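Local coordinates for protein transcriptional regulator (Saccharomonospora viridis, PDB 4NEL) that probably binds operator DNA as a TetR-family transcriptional repressor whose C-terminal, BetI-type domain holds a small amine in this crystal, at residues S154-G159 against Q178-F183; T127-I132 against E148-L153. All blocks are in the same frame, centred on the assembly; numbering follows the deposited sequence.

Contact 1 (S154-G159 against Q178-F183); sequences SALIDG and QHLNDF. With KEN (N,N-dimethylmethanamine), chain B.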
ATOM      1  N   SER A 154     -11.784   3.917   2.110  1.00 33.98           N
ATOM      2  CA  SER A 154     -10.460   3.881   2.711  1.00 33.38           C
ATOM      3  C   SER A 154      -9.508   3.075   1.805  1.00 31.16           C
ATOM      4  O   SER A 154      -8.349   3.423   1.635  1.00 30.23           O
ATOM      5  CB  SER A 154     -10.498   3.293   4.113  1.00 37.97           C
ATOM      6  OG  SER A 154     -11.139   2.032   4.089  1.00 45.88           O
ATOM      7  N   ALA A 155      -9.992   1.990   1.216  1.00 30.72           N
ATOM      8  CA  ALA A 155      -9.118   1.208   0.342  1.00 30.67           C
ATOM      9  C   ALA A 155      -8.649   2.036  -0.869  1.00 30.61           C
ATOM     10  O   ALA A 155      -7.495   1.961  -1.293  1.00 31.01           O
ATOM     11  CB  ALA A 155      -9.836  -0.048  -0.126  1.00 31.92           C
ATOM     12  N   LEU A 156      -9.573   2.785  -1.448  1.00 29.42           N
ATOM     13  CA  LEU A 156      -9.267   3.626  -2.597  1.00 30.90           C
ATOM     14  C   LEU A 156      -8.271   4.711  -2.274  1.00 30.83           C
ATOM     15  O   LEU A 156      -7.392   5.024  -3.072  1.00 29.88           O
ATOM     16  CB  LEU A 156     -10.565   4.224  -3.108  1.00 33.27           C
ATOM     17  CG  LEU A 156     -10.573   5.068  -4.349  1.00 37.47           C
ATOM     18  CD1 LEU A 156      -9.990   4.211  -5.523  1.00 38.50           C
ATOM     19  CD2 LEU A 156     -12.049   5.449  -4.575  1.00 42.07           C
ATOM     20  N   ILE A 157      -8.390   5.289  -1.067  1.00 29.55           N
ATOM     21  CA  ILE A 157      -7.487   6.290  -0.631  1.00 28.76           C
ATOM     22  C   ILE A 157      -6.089   5.714  -0.567  1.00 29.03           C
ATOM     23  O   ILE A 157      -5.122   6.295  -1.132  1.00 31.16           O
ATOM     24  CB  ILE A 157      -7.923   6.875   0.718  1.00 29.68           C
ATOM     25  CG1 ILE A 157      -9.154   7.735   0.557  1.00 30.76           C
ATOM     26  CG2 ILE A 157      -6.785   7.628   1.356  1.00 31.95           C
ATOM     27  CD1 ILE A 157      -9.821   8.195   1.877  1.00 33.63           C
ATOM     28  N   ASP A 158      -5.954   4.569   0.068  1.00 31.00           N
ATOM     29  CA  ASP A 158      -4.679   3.906   0.191  1.00 32.03           C
ATOM     30  C   ASP A 158      -4.065   3.559  -1.188  1.00 32.19           C
ATOM     31  O   ASP A 158      -2.877   3.811  -1.410  1.00 30.96           O
ATOM     32  CB  ASP A 158      -4.794   2.673   1.105  1.00 34.73           C
ATOM     33  CG  ASP A 158      -4.950   3.052   2.601  1.00 40.23           C
ATOM     34  OD1 ASP A 158      -4.688   4.237   3.003  1.00 41.22           O
ATOM     35  OD2 ASP A 158      -5.345   2.179   3.402  1.00 43.81           O
ATOM     36  N   GLY A 159      -4.873   2.986  -2.082  1.00 31.90           N
ATOM     37  CA  GLY A 159      -4.398   2.587  -3.401  1.00 30.97           C
ATOM     38  C   GLY A 159      -3.933   3.768  -4.236  1.00 31.10           C
ATOM     39  O   GLY A 159      -2.879   3.699  -4.835  1.00 32.62           O
ATOM     40  N   GLN A 178      -9.098  14.721  -7.426  1.00 39.35           N
ATOM     41  CA  GLN A 178     -10.179  14.699  -8.388  1.00 43.28           C
ATOM     42  C   GLN A 178     -10.860  13.300  -8.434  1.00 40.55           C
ATOM     43  O   GLN A 178     -12.071  13.189  -8.519  1.00 37.53           O
ATOM     44  CB  GLN A 178      -9.594  15.045  -9.778  1.00 47.38           C
ATOM     45  CG  GLN A 178     -10.301  16.142 -10.494  1.00 57.17           C
ATOM     46  CD  GLN A 178      -9.434  16.805 -11.597  1.00 64.56           C
ATOM     47  OE1 GLN A 178      -8.472  16.211 -12.148  1.00 66.85           O
ATOM     48  NE2 GLN A 178      -9.778  18.054 -11.911  1.00 66.49           N
ATOM     49  N   HIS A 179     -10.072  12.237  -8.466  1.00 38.00           N
ATOM     50  CA  HIS A 179     -10.652  10.895  -8.475  1.00 38.43           C
ATOM     51  C   HIS A 179     -11.550  10.582  -7.216  1.00 38.93           C
ATOM     52  O   HIS A 179     -12.668  10.035  -7.337  1.00 38.44           O
ATOM     53  CB  HIS A 179      -9.523   9.872  -8.607  1.00 40.41           C
ATOM     54  CG  HIS A 179     -10.009   8.482  -8.874  1.00 40.72           C
ATOM     55  ND1 HIS A 179     -10.040   7.932 -10.149  1.00 42.12           N
ATOM     56  CD2 HIS A 179     -10.572   7.561  -8.049  1.00 38.77           C
ATOM     57  CE1 HIS A 179     -10.554   6.713 -10.080  1.00 42.12           C
ATOM     58  NE2 HIS A 179     -10.887   6.468  -8.819  1.00 40.68           N
ATOM     59  N   LEU A 180     -11.050  10.958  -6.047  1.00 37.16           N
ATOM     60  CA  LEU A 180     -11.761  10.767  -4.787  1.00 36.33           C
ATOM     61  C   LEU A 180     -13.014  11.643  -4.708  1.00 37.53           C
ATOM     62  O   LEU A 180     -14.061  11.144  -4.336  1.00 37.74           O
ATOM     63  CB  LEU A 180     -10.829  10.976  -3.617  1.00 34.99           C
ATOM     64  CG  LEU A 180      -9.760   9.917  -3.497  1.00 33.89           C
ATOM     65  CD1 LEU A 180      -8.639  10.429  -2.599  1.00 35.62           C
ATOM     66  CD2 LEU A 180     -10.345   8.615  -2.995  1.00 34.77           C
ATOM     67  N   ASN A 181     -12.940  12.907  -5.129  1.00 38.74           N
ATOM     68  CA  ASN A 181     -14.147  13.712  -5.196  1.00 42.17           C
ATOM     69  C   ASN A 181     -15.178  13.108  -6.187  1.00 44.62           C
ATOM     70  O   ASN A 181     -16.364  13.060  -5.901  1.00 44.24           O
ATOM     71  CB  ASN A 181     -13.815  15.185  -5.464  1.00 46.22           C
ATOM     72  CG  ASN A 181     -13.013  15.797  -4.332  1.00 51.24           C
ATOM     73  OD1 ASN A 181     -12.832  15.178  -3.294  1.00 58.98           O
ATOM     74  ND2 ASN A 181     -12.537  17.002  -4.516  1.00 55.84           N
ATOM     75  N   ASP A 182     -14.722  12.600  -7.324  1.00 42.09           N
ATOM     76  CA  ASP A 182     -15.618  11.930  -8.238  1.00 45.13           C
ATOM     77  C   ASP A 182     -16.296  10.754  -7.568  1.00 42.55           C
ATOM     78  O   ASP A 182     -17.503  10.600  -7.702  1.00 42.08           O
ATOM     79  CB  ASP A 182     -14.882  11.414  -9.482  1.00 49.47           C
ATOM     80  CG  ASP A 182     -14.385  12.521 -10.362  1.00 60.32           C
ATOM     81  OD1 ASP A 182     -14.712  13.718 -10.101  1.00 70.38           O
ATOM     82  OD2 ASP A 182     -13.667  12.205 -11.349  1.00 70.21           O
ATOM     83  N   PHE A 183     -15.519   9.917  -6.881  1.00 39.88           N
ATOM     84  CA  PHE A 183     -16.081   8.776  -6.169  1.00 41.89           C
ATOM     85  C   PHE A 183     -17.164   9.250  -5.180  1.00 40.79           C
ATOM     86  O   PHE A 183     -18.295   8.822  -5.228  1.00 42.14           O
ATOM     87  CB  PHE A 183     -14.994   7.952  -5.483  1.00 40.69           C
ATOM     88  CG  PHE A 183     -15.537   6.798  -4.739  1.00 40.18           C
ATOM     89  CD1 PHE A 183     -15.803   5.617  -5.397  1.00 44.82           C
ATOM     90  CD2 PHE A 183     -15.837   6.901  -3.409  1.00 43.41           C
ATOM     91  CE1 PHE A 183     -16.363   4.552  -4.732  1.00 45.85           C
ATOM     92  CE2 PHE A 183     -16.388   5.835  -2.725  1.00 44.40           C
ATOM     93  CZ  PHE A 183     -16.644   4.658  -3.391  1.00 46.53           C
TER
HETATM   94  CA1 KEN B 301      -4.589   5.466   7.692  1.00 85.26           C
HETATM   95  CB1 KEN B 301      -3.277   4.642   5.845  1.00 73.34           C
HETATM   96  CC1 KEN B 301      -4.142   6.944   5.767  1.00 76.11           C
HETATM   97  NE1 KEN B 301      -4.377   5.550   6.226  1.00 79.42           N
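Leu156 reaches from helix 146-166 into a groove made by His179, Leu180 and Phe183 on helix 173-188, and its two methyl branches divide the work. CG is anti to the backbone N (chi1 -176°), and the second torsion, 58°, then sets CD2 over one face of the Phe183 ring. There CD2 sits 4.1 Å from the ring centroid, a CH-pi contact displaced toward the rim on the CG side, with CD2 to Phe183 CG at 3.7 Å. The other branch, CD1, meets the His179 ring obliquely, 4.1 Å from NE2. Leu180 comes the opposite way alongside Leu156, and its CD2 touches both Leu156 CG and Ile157 CG1, at 3.8 Å each. Ile157 touches with CG1, which stands beside its own backbone N, and its side chain crosses that of Leu180 at about a right angle. The two segments run nearly antiparallel (167°), their axes no closer than 10.9 Å. Ala155 of the second subunit packs on Leu156. Asp158 takes no part in the packing against 178-183; it belongs to the pocket with Gln86, Trp104 and Trp124, and its OD1 accepts a weak, 3.5 Å hydrogen bond from NE1 of the bound trimethylamine. Such an antiparallel pair of C-terminal helices, packed against its copy in a second subunit, is the usual dimerisation element of TetR-family regulators.

Contact 2 (T127-I132 against E148-L153); sequences TIAMTI and ELATRL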
ATOM      1  N   THR A 127     -14.087   7.139  11.697  1.00 47.38           N
ATOM      2  CA  THR A 127     -14.352   8.515  11.369  1.00 48.94           C
ATOM      3  C   THR A 127     -15.038   8.606   9.996  1.00 44.36           C
ATOM      4  O   THR A 127     -15.981   9.380   9.798  1.00 46.43           O
ATOM      5  CB  THR A 127     -13.070   9.317  11.308  1.00 53.60           C
ATOM      6  OG1 THR A 127     -12.354   9.122  12.526  1.00 57.33           O
ATOM      7  CG2 THR A 127     -13.380  10.789  11.137  1.00 56.68           C
ATOM      8  N   ILE A 128     -14.579   7.811   9.041  1.00 44.01           N
ATOM      9  CA  ILE A 128     -15.178   7.865   7.714  1.00 41.21           C
ATOM     10  C   ILE A 128     -16.579   7.366   7.766  1.00 39.02           C
ATOM     11  O   ILE A 128     -17.510   8.025   7.290  1.00 40.37           O
ATOM     12  CB  ILE A 128     -14.372   7.038   6.683  1.00 42.79           C
ATOM     13  CG1 ILE A 128     -12.984   7.686   6.452  1.00 42.40           C
ATOM     14  CG2 ILE A 128     -15.182   6.890   5.418  1.00 40.63           C
ATOM     15  CD1 ILE A 128     -12.137   7.007   5.394  1.00 47.19           C
ATOM     16  N   ALA A 129     -16.756   6.190   8.366  1.00 44.22           N
ATOM     17  CA  ALA A 129     -18.095   5.613   8.547  1.00 42.89           C
ATOM     18  C   ALA A 129     -19.075   6.581   9.240  1.00 47.44           C
ATOM     19  O   ALA A 129     -20.213   6.792   8.778  1.00 47.53           O
ATOM     20  CB  ALA A 129     -18.007   4.263   9.276  1.00 44.19           C
HETATM   21  N   MSE A 130     -18.638   7.198  10.317  1.00 50.41           N
HETATM   22  CA  MSE A 130     -19.551   8.117  11.031  1.00 55.17           C
HETATM   23  C   MSE A 130     -19.955   9.297  10.226  1.00 50.68           C
HETATM   24  O   MSE A 130     -21.094   9.756  10.316  1.00 51.96           O
HETATM   25  CB  MSE A 130     -18.870   8.701  12.217  1.00 58.76           C
HETATM   26  CG  MSE A 130     -19.871   9.600  12.979  1.00 72.92           C
HETATM   27 SE   MSE A 130     -19.324   9.368  14.827  1.00 85.12          SE
HETATM   28  CE  MSE A 130     -17.372   9.574  14.361  1.00 75.06           C
ATOM     29  N   THR A 131     -19.011   9.820   9.453  1.00 49.68           N
ATOM     30  CA  THR A 131     -19.291  10.928   8.589  1.00 47.34           C
ATOM     31  C   THR A 131     -20.300  10.432   7.560  1.00 44.74           C
ATOM     32  O   THR A 131     -21.243  11.109   7.236  1.00 48.08           O
ATOM     33  CB  THR A 131     -18.013  11.411   7.871  1.00 49.05           C
ATOM     34  OG1 THR A 131     -17.018  11.798   8.833  1.00 49.13           O
ATOM     35  CG2 THR A 131     -18.291  12.556   6.951  1.00 48.89           C
ATOM     36  N   ILE A 132     -20.121   9.233   7.039  1.00 45.64           N
ATOM     37  CA  ILE A 132     -21.068   8.760   6.060  1.00 44.39           C
ATOM     38  C   ILE A 132     -22.434   8.608   6.725  1.00 45.88           C
ATOM     39  O   ILE A 132     -23.451   8.955   6.155  1.00 47.61           O
ATOM     40  CB  ILE A 132     -20.580   7.476   5.339  1.00 45.49           C
ATOM     41  CG1 ILE A 132     -19.375   7.800   4.404  1.00 43.72           C
ATOM     42  CG2 ILE A 132     -21.723   6.860   4.532  1.00 45.29           C
ATOM     43  CD1 ILE A 132     -18.480   6.613   4.067  1.00 44.89           C
ATOM     44  N   GLU A 148     -19.403  -0.773   4.301  1.00 47.57           N
ATOM     45  CA  GLU A 148     -18.954  -1.181   2.963  1.00 50.23           C
ATOM     46  C   GLU A 148     -18.435   0.016   2.207  1.00 45.39           C
ATOM     47  O   GLU A 148     -17.459  -0.060   1.509  1.00 43.98           O
ATOM     48  CB  GLU A 148     -20.094  -1.759   2.124  1.00 59.11           C
ATOM     49  CG  GLU A 148     -20.374  -3.239   2.339  1.00 69.88           C
ATOM     50  CD  GLU A 148     -21.470  -3.777   1.414  1.00 79.68           C
ATOM     51  OE1 GLU A 148     -22.061  -2.985   0.641  1.00 80.68           O
ATOM     52  OE2 GLU A 148     -21.753  -5.002   1.471  1.00 94.02           O
ATOM     53  N   LEU A 149     -19.134   1.125   2.352  1.00 46.23           N
ATOM     54  CA  LEU A 149     -18.772   2.362   1.696  1.00 45.42           C
ATOM     55  C   LEU A 149     -17.464   2.885   2.280  1.00 40.75           C
ATOM     56  O   LEU A 149     -16.589   3.305   1.538  1.00 37.14           O
ATOM     57  CB  LEU A 149     -19.904   3.323   1.880  1.00 50.06           C
ATOM     58  CG  LEU A 149     -20.338   4.275   0.797  1.00 56.94           C
ATOM     59  CD1 LEU A 149     -20.350   3.697  -0.627  1.00 60.67           C
ATOM     60  CD2 LEU A 149     -21.743   4.717   1.223  1.00 60.59           C
ATOM     61  N   ALA A 150     -17.338   2.841   3.608  1.00 40.66           N
ATOM     62  CA  ALA A 150     -16.129   3.240   4.294  1.00 37.63           C
ATOM     63  C   ALA A 150     -14.939   2.335   3.952  1.00 37.06           C
ATOM     64  O   ALA A 150     -13.809   2.835   3.868  1.00 34.20           O
ATOM     65  CB  ALA A 150     -16.326   3.238   5.782  1.00 40.56           C
ATOM     66  N   THR A 151     -15.165   1.025   3.826  1.00 37.03           N
ATOM     67  CA  THR A 151     -14.092   0.056   3.446  1.00 36.53           C
ATOM     68  C   THR A 151     -13.611   0.417   2.021  1.00 34.58           C
ATOM     69  O   THR A 151     -12.415   0.566   1.764  1.00 33.36           O
ATOM     70  CB  THR A 151     -14.623  -1.377   3.457  1.00 39.53           C
ATOM     71  OG1 THR A 151     -14.869  -1.786   4.813  1.00 41.52           O
ATOM     72  CG2 THR A 151     -13.633  -2.388   2.827  1.00 39.67           C
ATOM     73  N   ARG A 152     -14.560   0.639   1.128  1.00 36.06           N
ATOM     74  CA  ARG A 152     -14.230   0.966  -0.281  1.00 36.47           C
ATOM     75  C   ARG A 152     -13.486   2.292  -0.376  1.00 35.12           C
ATOM     76  O   ARG A 152     -12.502   2.389  -1.086  1.00 35.90           O
ATOM     77  CB  ARG A 152     -15.484   1.002  -1.137  1.00 37.77           C
ATOM     78  CG  ARG A 152     -15.207   1.182  -2.620  1.00 41.48           C
ATOM     79  CD  ARG A 152     -16.421   0.819  -3.451  1.00 42.54           C
ATOM     80  NE  ARG A 152     -16.703  -0.603  -3.300  1.00 41.39           N
ATOM     81  CZ  ARG A 152     -17.779  -1.176  -3.768  1.00 42.11           C
ATOM     82  NH1 ARG A 152     -17.975  -2.478  -3.576  1.00 43.71           N
ATOM     83  NH2 ARG A 152     -18.638  -0.441  -4.444  1.00 43.40           N
ATOM     84  N   LEU A 153     -13.968   3.331   0.309  1.00 35.68           N
ATOM     85  CA  LEU A 153     -13.309   4.626   0.282  1.00 34.58           C
ATOM     86  C   LEU A 153     -11.946   4.593   0.954  1.00 35.14           C
ATOM     87  O   LEU A 153     -11.012   5.162   0.407  1.00 33.99           O
ATOM     88  CB  LEU A 153     -14.214   5.731   0.861  1.00 34.64           C
ATOM     89  CG  LEU A 153     -13.609   7.117   0.986  1.00 34.06           C
ATOM     90  CD1 LEU A 153     -13.261   7.637  -0.389  1.00 32.10           C
ATOM     91  CD2 LEU A 153     -14.606   8.059   1.613  1.00 36.09           C
TER
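Ile132, Ala150 and Ile128 carry this crossing of helices 111-137 and 146-166, part of the all-helical ligand-binding domain of a TetR-family regulator. The small Ala150 lets the backbones come close: its CA is 5.3 Å from that of Ala129, and the segment axes approach to 8.8 Å at an angle of 130°. Ala150 CB points into the facing helix, meeting Ala129 CB at 4.0 Å as well as CG2 of Ile128. That CG2 branch also touches Leu153 CD2, so a single methyl bridges two residues one turn apart on helix 146-166. One turn after Ile128, Ile132 uses both arms. With CG1 anti to the carbonyl carbon (chi1 -70°) and the chain extended beyond it, CD1 lies against the backbone of Ala150, 4.0 Å from its N, while CG2 packs on Leu149 CD2 at 3.9 Å. All of these residues are buried, and the side chains that meet are aliphatic. Beyond, Leu82 of helix 75-86 covers Ile128, and Ile188 of helix 173-188 covers Leu149. The Thr131 hydroxyl turns back on its own helix: OG1 donates to Thr127 O at 2.8 Å, on the opposite face of that carbonyl's plane from Thr131 N, which bonds to the same oxygen.

In the fold
Both contacts are buried, and both use helix 146-166, with contact 2 on its earlier turns and contact 1 on later ones. Contact 2 joins it to helix 111-137, contact 1 to helix 173-188. Their centres lie 12 Å apart and they touch: Leu153 of contact 2 packs against Leu180 and Phe183 of contact 1, while Arg152 CG meets Phe183 CZ at 3.8 Å. Contact 2 is aliphatic throughout and brings its helices close around alanines; contact 1 adds aromatic rings, keeps its axes wider apart and carries pocket residue Asp158 where it does not touch 178-183. The second subunit packs on Leu156 and His179 of contact 1, but in contact 2 on Thr151 and Arg152, which do not touch 127-132.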